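Local coordinates for protein phosphatidylinositol-specific phospholipase C1 (Streptomyces antibioticus, PDB 3H4X) that belongs to the calcium-dependent phosphoinositide phospholipase C family and is built as a single chain around a closed beta-alpha barrel, at residues F189-K201 with A227-A239. Sequence-based numbering, arbitrary orientation.
Sequences FLFELIPGTVEEK and AQSTAFPAVHGAA. With EOH (ethanol), chain L.
Strands 189-195 and 232-236 are parallel neighbours in the barrel wall, joined by a beta-alpha-beta crossover through helix 209-222. Phe-232 brackets Glu-192: its N gives a nearly straight bond (176°) to Phe-191 O at 2.8 Å, and its O accepts from Leu-193 N at 3.0 Å. Ala-234 N then reaches Leu-193 O at 2.9 Å. Pro-233, between the donors Phe-232 N and Ala-234 N, has no N-H, and this ladder needs none from it. At the Phe-191 end of the ladder a water bridges the strands, accepting from Phe-191 N and donating to Thr-230 O.

The CB atoms of Ala-231 and Ala-234 point toward strand 189-195, where a methyl group fits against the neighbouring side chains. Ala-231 CB sits 3.7 Å from Phe-191 CB and also touches Leu-193 CD1, while Ala-234 CB touches the end of the Glu-192 side chain, 3.4 Å from OE2, and meets Ile-194 CG2. With its CG1 flanked by the backbone N and C (chi1 61°), Ile-194 brings CD1 over the face of the His-236 imidazole, 3.9 Å from its centroid, a CH-pi contact.

Leu-193 and Pro-233 share the outer face of the barrel and pack on helix 209-222, at Tyr-213 and Leu-217 respectively. Phe-191 reaches helix 104-117, and strand 124-130 continues the sheet beyond 189-195, as strand 258-262 does beyond 232-236.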
ATOM      1  N   PHE A 189      -0.639   3.992 -10.399  1.00  7.24           N
ATOM      2  CA  PHE A 189      -0.789   3.145  -9.230  1.00  7.39           C
ATOM      3  C   PHE A 189       0.570   2.975  -8.584  1.00  7.16           C
ATOM      4  O   PHE A 189       1.594   2.878  -9.269  1.00  7.25           O
ATOM      5  CB  PHE A 189      -1.294   1.757  -9.619  1.00  7.53           C
ATOM      6  CG  PHE A 189      -2.686   1.746 -10.175  1.00  8.32           C
ATOM      7  CD1 PHE A 189      -3.778   2.040  -9.374  1.00  9.37           C
ATOM      8  CD2 PHE A 189      -2.908   1.414 -11.498  1.00  9.78           C
ATOM      9  CE1 PHE A 189      -5.064   2.019  -9.896  1.00 10.13           C
ATOM     10  CE2 PHE A 189      -4.189   1.390 -12.020  1.00 10.82           C
ATOM     11  CZ  PHE A 189      -5.266   1.694 -11.218  1.00 10.76           C
ATOM     12  N   LEU A 190       0.569   2.916  -7.261  1.00  6.95           N
ATOM     13  CA  LEU A 190       1.751   2.553  -6.507  1.00  6.76           C
ATOM     14  C   LEU A 190       1.389   1.356  -5.644  1.00  6.43           C
ATOM     15  O   LEU A 190       0.212   1.133  -5.346  1.00  7.00           O
ATOM     16  CB  LEU A 190       2.228   3.722  -5.643  1.00  7.14           C
ATOM     17  CG  LEU A 190       2.650   4.981  -6.414  1.00  8.65           C
ATOM     18  CD1 LEU A 190       1.459   5.888  -6.712  1.00 10.23           C
ATOM     19  CD2 LEU A 190       3.713   5.754  -5.657  1.00 10.11           C
ATOM     20  N   PHE A 191       2.397   0.587  -5.249  1.00  6.02           N
ATOM     21  CA  PHE A 191       2.182  -0.573  -4.402  1.00  6.16           C
ATOM     22  C   PHE A 191       3.064  -0.496  -3.167  1.00  6.31           C
ATOM     23  O   PHE A 191       4.239  -0.138  -3.261  1.00  6.67           O
ATOM     24  CB  PHE A 191       2.495  -1.865  -5.163  1.00  6.38           C
ATOM     25  CG  PHE A 191       1.499  -2.194  -6.231  1.00  6.49           C
ATOM     26  CD1 PHE A 191       0.450  -3.057  -5.972  1.00  7.48           C
ATOM     27  CD2 PHE A 191       1.606  -1.638  -7.493  1.00  7.63           C
ATOM     28  CE1 PHE A 191      -0.481  -3.353  -6.944  1.00  8.51           C
ATOM     29  CE2 PHE A 191       0.677  -1.934  -8.471  1.00  8.46           C
ATOM     30  CZ  PHE A 191      -0.366  -2.795  -8.194  1.00  8.68           C
ATOM     31  N   GLU A 192       2.484  -0.837  -2.022  1.00  6.26           N
ATOM     32  CA  GLU A 192       3.193  -0.968  -0.750  1.00  6.73           C
ATOM     33  C   GLU A 192       3.066  -2.419  -0.296  1.00  6.70           C
ATOM     34  O   GLU A 192       1.991  -3.004  -0.409  1.00  7.92           O
ATOM     35  CB  GLU A 192       2.551  -0.060   0.307  1.00  6.86           C
ATOM     36  CG  GLU A 192       3.069  -0.288   1.725  1.00  7.79           C
ATOM     37  CD  GLU A 192       2.147   0.250   2.817  1.00  8.23           C
ATOM     38  OE1 GLU A 192       1.078   0.827   2.511  1.00  9.42           O
ATOM     39  OE2 GLU A 192       2.504   0.077   4.005  1.00  8.95           O
ATOM     40  N   LEU A 193       4.150  -3.002   0.203  1.00  6.54           N
ATOM     41  CA  LEU A 193       4.106  -4.352   0.759  1.00  6.91           C
ATOM     42  C   LEU A 193       4.380  -4.333   2.257  1.00  6.89           C
ATOM     43  O   LEU A 193       5.339  -3.698   2.702  1.00  7.10           O
ATOM     44  CB  LEU A 193       5.175  -5.226   0.099  1.00  7.41           C
ATOM     45  CG  LEU A 193       4.873  -5.747  -1.304  1.00  8.23           C
ATOM     46  CD1 LEU A 193       6.145  -6.178  -2.019  1.00  9.50           C
ATOM     47  CD2 LEU A 193       3.886  -6.906  -1.235  1.00  9.55           C
ATOM     48  N   ILE A 194       3.555  -5.032   3.035  1.00  6.99           N
ATOM     49  CA  ILE A 194       3.888  -5.320   4.431  1.00  7.47           C
ATOM     50  C   ILE A 194       3.817  -6.816   4.695  1.00  7.28           C
ATOM     51  O   ILE A 194       3.105  -7.547   3.997  1.00  7.38           O
ATOM     52  CB  ILE A 194       2.979  -4.585   5.454  1.00  7.60           C
ATOM     53  CG1 ILE A 194       1.509  -4.987   5.296  1.00  8.29           C
ATOM     54  CG2 ILE A 194       3.168  -3.079   5.367  1.00  8.56           C
ATOM     55  CD1 ILE A 194       0.667  -4.678   6.527  1.00  8.96           C
ATOM     56  N   PRO A 195       4.570  -7.282   5.704  1.00  7.42           N
ATOM     57  CA  PRO A 195       4.470  -8.674   6.119  1.00  7.87           C
ATOM     58  C   PRO A 195       3.099  -8.948   6.721  1.00  8.05           C
ATOM     59  O   PRO A 195       2.423  -8.027   7.194  1.00  8.35           O
ATOM     60  CB  PRO A 195       5.558  -8.811   7.194  1.00  8.24           C
ATOM     61  CG  PRO A 195       6.452  -7.640   7.015  1.00  8.41           C
ATOM     62  CD  PRO A 195       5.567  -6.544   6.495  1.00  7.89           C
ATOM     63  N   GLY A 196       2.702 -10.214   6.720  1.00  8.38           N
ATOM     64  CA  GLY A 196       1.354 -10.587   7.122  1.00  9.36           C
ATOM     65  C   GLY A 196       1.255 -11.211   8.497  1.00 10.24           C
ATOM     66  O   GLY A 196       2.257 -11.617   9.092  1.00 10.45           O
ATOM     67  N   THR A 197       0.029 -11.302   8.997  1.00 11.29           N
ATOM     68  CA  THR A 197      -0.213 -11.843  10.329  1.00 12.70           C
ATOM     69  C   THR A 197       0.177 -13.314  10.457  1.00 13.30           C
ATOM     70  O   THR A 197       0.584 -13.759  11.529  1.00 13.68           O
ATOM     71  CB  THR A 197      -1.685 -11.673  10.744  1.00 13.00           C
ATOM     72  OG1 THR A 197      -2.533 -12.290   9.769  1.00 13.71           O
ATOM     73  CG2 THR A 197      -2.035 -10.199  10.850  1.00 13.93           C
ATOM     74  N   VAL A 198       0.055 -14.070   9.372  1.00 14.15           N
ATOM     75  CA  VAL A 198       0.379 -15.495   9.417  1.00 15.60           C
ATOM     76  C   VAL A 198       1.884 -15.744   9.476  1.00 16.49           C
ATOM     77  O   VAL A 198       2.343 -16.627  10.206  1.00 16.75           O
ATOM     78  CB  VAL A 198      -0.233 -16.261   8.235  1.00 15.59           C
ATOM     79  CG1 VAL A 198       0.096 -17.743   8.338  1.00 16.06           C
ATOM     80  CG2 VAL A 198      -1.734 -16.049   8.202  1.00 15.78           C
ATOM     81  N   GLU A 199       2.663 -14.976   8.717  1.00 17.68           N
ATOM     82  CA  GLU A 199       4.110 -15.166   8.764  1.00 18.99           C
ATOM     83  C   GLU A 199       4.680 -14.611  10.072  1.00 20.13           C
ATOM     84  O   GLU A 199       5.749 -15.022  10.517  1.00 20.49           O
ATOM     85  CB  GLU A 199       4.818 -14.615   7.513  1.00 19.02           C
ATOM     86  CG  GLU A 199       4.958 -13.111   7.449  1.00 17.76           C
ATOM     87  CD  GLU A 199       5.516 -12.622   6.114  1.00 14.80           C
ATOM     88  OE1 GLU A 199       6.524 -13.175   5.615  1.00 12.84           O
ATOM     89  OE2 GLU A 199       4.943 -11.664   5.572  1.00 13.06           O
ATOM     90  N   GLU A 200       3.944 -13.706  10.709  1.00 21.37           N
ATOM     91  CA  GLU A 200       4.309 -13.235  12.044  1.00 22.73           C
ATOM     92  C   GLU A 200       4.175 -14.345  13.086  1.00 23.61           C
ATOM     93  O   GLU A 200       4.749 -14.262  14.175  1.00 23.95           O
ATOM     94  CB  GLU A 200       3.439 -12.047  12.455  1.00 22.67           C
ATOM     95  CG  GLU A 200       3.778 -10.742  11.754  1.00 22.59           C
ATOM     96  CD  GLU A 200       2.791  -9.634  12.076  1.00 23.34           C
ATOM     97  OE1 GLU A 200       1.819  -9.899  12.815  1.00 24.36           O
ATOM     98  OE2 GLU A 200       2.985  -8.497  11.589  1.00 22.88           O
ATOM     99  N   LYS A 201       3.417 -15.386  12.752  1.00 24.71           N
ATOM    100  CA  LYS A 201       3.154 -16.468  13.698  1.00 25.81           C
ATOM    101  C   LYS A 201       3.914 -17.749  13.354  1.00 26.62           C
ATOM    102  O   LYS A 201       3.689 -18.799  13.958  1.00 26.68           O
ATOM    103  CB  LYS A 201       1.651 -16.740  13.796  1.00 25.82           C
ATOM    104  CG  LYS A 201       0.871 -15.609  14.444  1.00 26.11           C
ATOM    105  CD  LYS A 201      -0.624 -15.883  14.437  1.00 26.88           C
ATOM    106  CE  LYS A 201      -1.179 -15.867  13.024  1.00 27.42           C
ATOM    107  NZ  LYS A 201      -2.657 -16.051  13.010  1.00 27.98           N
ATOM    108  N   ALA A 227      14.561  -1.082 -12.709  1.00 10.54           N
ATOM    109  CA  ALA A 227      13.410  -0.622 -13.485  1.00 10.78           C
ATOM    110  C   ALA A 227      12.261  -1.622 -13.517  1.00 10.98           C
ATOM    111  O   ALA A 227      11.111  -1.239 -13.717  1.00 11.51           O
ATOM    112  CB  ALA A 227      13.831  -0.265 -14.903  1.00 11.29           C
ATOM    113  N   GLN A 228      12.562  -2.900 -13.328  1.00 10.44           N
ATOM    114  CA  GLN A 228      11.521  -3.916 -13.427  1.00 10.65           C
ATOM    115  C   GLN A 228      10.769  -4.154 -12.110  1.00 10.01           C
ATOM    116  O   GLN A 228       9.823  -4.940 -12.072  1.00  9.78           O
ATOM    117  CB  GLN A 228      12.098  -5.220 -13.975  1.00 11.21           C
ATOM    118  CG  GLN A 228      12.999  -5.949 -13.007  1.00 11.99           C
ATOM    119  CD  GLN A 228      13.778  -7.060 -13.684  1.00 12.67           C
ATOM    120  OE1 GLN A 228      14.465  -6.836 -14.685  1.00 13.87           O
ATOM    121  NE2 GLN A 228      13.682  -8.267 -13.137  1.00 13.03           N
ATOM    122  N   SER A 229      11.188  -3.482 -11.036  1.00  9.40           N
ATOM    123  CA  SER A 229      10.498  -3.583  -9.742  1.00  8.80           C
ATOM    124  C   SER A 229       9.164  -2.842  -9.776  1.00  8.33           C
ATOM    125  O   SER A 229       8.979  -1.920 -10.572  1.00  8.31           O
ATOM    126  CB  SER A 229      11.373  -3.038  -8.608  1.00  9.01           C
ATOM    127  OG  SER A 229      11.587  -1.644  -8.740  1.00  9.22           O
ATOM    128  N   THR A 230       8.243  -3.229  -8.898  1.00  7.91           N
ATOM    129  CA  THR A 230       6.895  -2.667  -8.949  1.00  7.92           C
ATOM    130  C   THR A 230       6.346  -2.148  -7.626  1.00  7.28           C
ATOM    131  O   THR A 230       5.302  -1.501  -7.624  1.00  8.10           O
ATOM    132  CB  THR A 230       5.866  -3.682  -9.506  1.00  8.28           C
ATOM    133  OG1 THR A 230       5.728  -4.779  -8.590  1.00  8.82           O
ATOM    134  CG2 THR A 230       6.278  -4.189 -10.884  1.00  8.74           C
ATOM    135  N   ALA A 231       7.019  -2.432  -6.513  1.00  6.96           N
ATOM    136  CA  ALA A 231       6.446  -2.147  -5.200  1.00  6.52           C
ATOM    137  C   ALA A 231       7.467  -1.608  -4.210  1.00  6.33           C
ATOM    138  O   ALA A 231       8.665  -1.877  -4.321  1.00  6.87           O
ATOM    139  CB  ALA A 231       5.788  -3.397  -4.635  1.00  6.84           C
ATOM    140  N   PHE A 232       6.969  -0.860  -3.231  1.00  6.52           N
ATOM    141  CA  PHE A 232       7.783  -0.340  -2.146  1.00  6.56           C
ATOM    142  C   PHE A 232       7.547  -1.160  -0.883  1.00  6.62           C
ATOM    143  O   PHE A 232       6.435  -1.194  -0.362  1.00  7.03           O
ATOM    144  CB  PHE A 232       7.399   1.110  -1.877  1.00  6.73           C
ATOM    145  CG  PHE A 232       7.746   2.041  -2.996  1.00  6.90           C
ATOM    146  CD1 PHE A 232       8.967   2.692  -3.010  1.00  7.43           C
ATOM    147  CD2 PHE A 232       6.858   2.270  -4.037  1.00  7.19           C
ATOM    148  CE1 PHE A 232       9.302   3.551  -4.033  1.00  8.19           C
ATOM    149  CE2 PHE A 232       7.189   3.130  -5.070  1.00  8.02           C
ATOM    150  CZ  PHE A 232       8.411   3.773  -5.065  1.00  7.88           C
ATOM    151  N   PRO A 233       8.591  -1.832  -0.383  1.00  6.43           N
ATOM    152  CA  PRO A 233       8.423  -2.542   0.878  1.00  6.52           C
ATOM    153  C   PRO A 233       8.377  -1.528   2.016  1.00  6.19           C
ATOM    154  O   PRO A 233       9.122  -0.542   2.006  1.00  6.53           O
ATOM    155  CB  PRO A 233       9.690  -3.392   0.968  1.00  7.23           C
ATOM    156  CG  PRO A 233      10.703  -2.617   0.213  1.00  7.12           C
ATOM    157  CD  PRO A 233       9.957  -1.960  -0.918  1.00  6.55           C
ATOM    158  N   ALA A 234       7.497  -1.765   2.981  1.00  6.23           N
ATOM    159  CA  ALA A 234       7.351  -0.875   4.116  1.00  5.98           C
ATOM    160  C   ALA A 234       7.868  -1.527   5.391  1.00  5.89           C
ATOM    161  O   ALA A 234       7.860  -2.754   5.527  1.00  6.51           O
ATOM    162  CB  ALA A 234       5.892  -0.490   4.291  1.00  6.46           C
ATOM    163  N   VAL A 235       8.319  -0.696   6.325  1.00  5.88           N
ATOM    164  CA  VAL A 235       8.659  -1.159   7.666  1.00  6.37           C
ATOM    165  C   VAL A 235       7.390  -1.097   8.506  1.00  6.23           C
ATOM    166  O   VAL A 235       6.861  -0.020   8.788  1.00  6.31           O
ATOM    167  CB  VAL A 235       9.768  -0.316   8.306  1.00  6.60           C
ATOM    168  CG1 VAL A 235      10.235  -0.971   9.600  1.00  7.30           C
ATOM    169  CG2 VAL A 235      10.926  -0.147   7.332  1.00  7.36           C
ATOM    170  N   HIS A 236       6.902  -2.267   8.891  1.00  6.63           N
ATOM    171  CA  HIS A 236       5.597  -2.402   9.516  1.00  6.94           C
ATOM    172  C   HIS A 236       5.752  -2.530  11.023  1.00  6.97           C
ATOM    173  O   HIS A 236       6.523  -3.360  11.507  1.00  7.25           O
ATOM    174  CB  HIS A 236       4.913  -3.630   8.921  1.00  7.37           C
ATOM    175  CG  HIS A 236       3.568  -3.944   9.496  1.00  8.30           C
ATOM    176  ND1 HIS A 236       2.528  -3.040   9.543  1.00 10.55           N
ATOM    177  CD2 HIS A 236       3.082  -5.104   9.993  1.00  9.25           C
ATOM    178  CE1 HIS A 236       1.466  -3.625  10.072  1.00  9.95           C
ATOM    179  NE2 HIS A 236       1.778  -4.876  10.355  1.00 11.80           N
ATOM    180  N   GLY A 237       5.032  -1.683  11.750  1.00  6.98           N
ATOM    181  CA  GLY A 237       5.101  -1.647  13.205  1.00  7.52           C
ATOM    182  C   GLY A 237       5.718  -0.338  13.654  1.00  7.74           C
ATOM    183  O   GLY A 237       6.906  -0.098  13.436  1.00  7.87           O
ATOM    184  N   ALA A 238       4.905   0.522  14.261  1.00  8.09           N
ATOM    185  CA  ALA A 238       5.361   1.835  14.700  1.00  8.76           C
ATOM    186  C   ALA A 238       6.488   1.687  15.710  1.00  9.31           C
ATOM    187  O   ALA A 238       6.389   0.896  16.651  1.00  9.82           O
ATOM    188  CB  ALA A 238       4.211   2.608  15.308  1.00  8.76           C
ATOM    189  N   ALA A 239       7.553   2.455  15.514  1.00  9.67           N
ATOM    190  CA  ALA A 239       8.720   2.386  16.383  1.00 10.06           C
ATOM    191  C   ALA A 239       9.413   3.737  16.433  1.00 10.17           C
ATOM    192  O   ALA A 239       9.322   4.517  15.483  1.00  9.97           O
ATOM    193  CB  ALA A 239       9.687   1.321  15.883  1.00 10.89           C
TER
HETATM  194  C1  EOH L 350      16.074 -10.247 -13.665  1.00 27.82           C
HETATM  195  C2  EOH L 350      17.004 -11.194 -14.415  1.00 27.76           C
HETATM  196  O   EOH L 350      14.821 -10.835 -13.390  1.00 27.73           O
HETATM  197  O   HOH W   1       4.849   0.980  -6.584  1.00  7.26           O
HETATM  198  O   HOH W   2       7.622  -4.913   3.782  1.00 11.25           O